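Local coordinates for peptide-binding protein (Photobacterium damsela subsp. piscicida, PDB 6SQX) that probably acts as a secreted cysteine endopeptidase of the NlpC/P60 family that cleaves the peptidoglycan of potentially competing bacteria, at residues A216-D219 with E220-T224. Residues are numbered along the deposited sequence; the frame is centred on the assembly and turned at random. Where two conformers were deposited one is given.
Sequences ANVD and ESFIT
With CG of D219 lying between its own backbone N and carbonyl carbon (chi1 64°), the carboxylate reaches forward to the first turn of helix 220-226 and OD1 meets F222 N. F222 turns its CG away from its backbone N (chi1 -177°), which sends the ring back along the chain to V218. D219 is the N-cap of the helix: F222 N gives its hydrogen to D219 OD1 at 2.9 Å, approaching nearly along the C-O axis. D219 O starts the helical pattern, accepting from I223 N at 3.2 Å. The negative charge of D219 at the helix N-terminus would be favoured by the helix dipole. A water donates to D219 OD2 at 2.7 Å and makes a weak link to S221 OG. One residue earlier, V218 spreads its two methyls over separate partners. V218 CG1 sits over one face of the F222 ring as a CH-pi contact, 3.9 Å from the centroid and displaced toward the rim, nearest to CD1. V218 CG2 packs on I223 CG1 at 3.9 Å, the two side chains crossing at about a right angle; this pairing of the residue before the N-cap with the fourth after it is a hydrophobic staple. V218 thus packs against F222 and I223 where the chain turns from edge strand 215-217 into the helix. V218 and F222 both touch I144 of strand 142-145, in the same sheet as 215-217, and A277 of strand 277-281, in another, so the apolar side of the helix start meets both sheets, while W68 touches V218 and I223.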
loop_
_atom_site.group_PDB
_atom_site.type_symbol
_atom_site.label_atom_id
_atom_site.label_comp_id
_atom_site.label_asym_id
_atom_site.label_seq_id
_atom_site.Cartn_x
_atom_site.Cartn_y
_atom_site.Cartn_z
ATOM N N ALA A 216 8.129 19.322 1.943
ATOM C CA ALA A 216 8.163 20.783 1.992
ATOM C C ALA A 216 6.808 21.262 2.486
ATOM O O ALA A 216 5.804 20.583 2.294
ATOM C CB ALA A 216 8.430 21.339 0.585
ATOM N N ASN A 217 6.770 22.420 3.153
ATOM C CA ASN A 217 5.453 22.932 3.505
ATOM C C ASN A 217 4.840 23.674 2.328
ATOM O O ASN A 217 5.508 23.974 1.331
ATOM C CB ASN A 217 5.425 23.777 4.794
ATOM C CG ASN A 217 6.119 25.091 4.661
ATOM O OD1 ASN A 217 7.211 25.189 4.097
ATOM N ND2 ASN A 217 5.497 26.139 5.228
ATOM N N VAL A 218 3.533 23.905 2.400
ATOM C CA VAL A 218 2.816 24.601 1.342
ATOM C C VAL A 218 2.071 25.766 1.966
ATOM O O VAL A 218 1.671 25.704 3.136
ATOM C CB VAL A 218 1.861 23.687 0.537
ATOM C CG1 VAL A 218 2.655 22.568 -0.144
ATOM C CG2 VAL A 218 0.792 23.079 1.420
ATOM N N ASP A 219 1.895 26.834 1.194
ATOM C CA ASP A 219 1.126 27.982 1.664
ATOM C C ASP A 219 -0.285 27.985 1.066
ATOM O O ASP A 219 -0.653 27.127 0.252
ATOM C CB ASP A 219 1.888 29.311 1.492
ATOM C CG ASP A 219 2.174 29.668 0.042
ATOM O OD1 ASP A 219 1.615 29.055 -0.878
ATOM O OD2 ASP A 219 2.950 30.623 -0.167
ATOM N N GLU A 220 -1.104 28.930 1.522
ATOM C CA GLU A 220 -2.488 28.977 1.066
ATOM C C GLU A 220 -2.564 29.134 -0.446
ATOM O O GLU A 220 -3.388 28.487 -1.108
ATOM C CB GLU A 220 -3.237 30.106 1.784
ATOM C CG GLU A 220 -4.726 30.071 1.503
ATOM C CD GLU A 220 -5.502 31.088 2.321
ATOM O OE1 GLU A 220 -4.865 31.935 2.995
ATOM O OE2 GLU A 220 -6.754 31.041 2.292
ATOM N N SER A 221 -1.714 29.990 -1.007
ATOM C CA SER A 221 -1.731 30.195 -2.452
ATOM C C SER A 221 -1.398 28.906 -3.193
ATOM O O SER A 221 -2.010 28.610 -4.238
ATOM C CB SER A 221 -0.774 31.322 -2.846
ATOM O OG SER A 221 -1.249 32.575 -2.364
ATOM N N PHE A 222 -0.435 28.136 -2.676
ATOM C CA PHE A 222 -0.088 26.868 -3.307
ATOM C C PHE A 222 -1.311 25.959 -3.402
ATOM O O PHE A 222 -1.565 25.324 -4.444
ATOM C CB PHE A 222 1.065 26.187 -2.538
ATOM C CG PHE A 222 1.521 24.907 -3.169
ATOM C CD1 PHE A 222 0.829 23.718 -2.966
ATOM C CD2 PHE A 222 2.644 24.899 -3.988
ATOM C CE1 PHE A 222 1.274 22.517 -3.571
ATOM C CE2 PHE A 222 3.087 23.726 -4.588
ATOM C CZ PHE A 222 2.408 22.529 -4.375
ATOM N N ILE A 223 -2.063 25.853 -2.308
ATOM C CA ILE A 223 -3.225 24.971 -2.283
ATOM C C ILE A 223 -4.328 25.500 -3.189
ATOM O O ILE A 223 -4.942 24.736 -3.940
ATOM C CB ILE A 223 -3.700 24.781 -0.835
ATOM C CG1 ILE A 223 -2.661 23.996 -0.052
ATOM C CG2 ILE A 223 -5.033 24.070 -0.791
ATOM C CD1 ILE A 223 -3.010 23.883 1.458
ATOM N N THR A 224 -4.588 26.811 -3.145
ATOM C CA THR A 224 -5.574 27.415 -4.041
ATOM C C THR A 224 -5.244 27.121 -5.502
ATOM O O THR A 224 -6.124 26.743 -6.293
ATOM C CB THR A 224 -5.645 28.931 -3.796
ATOM O OG1 THR A 224 -6.103 29.177 -2.460
ATOM C CG2 THR A 224 -6.622 29.607 -4.780
HETATM O O HOH W 1 1.935 32.919 -1.188
#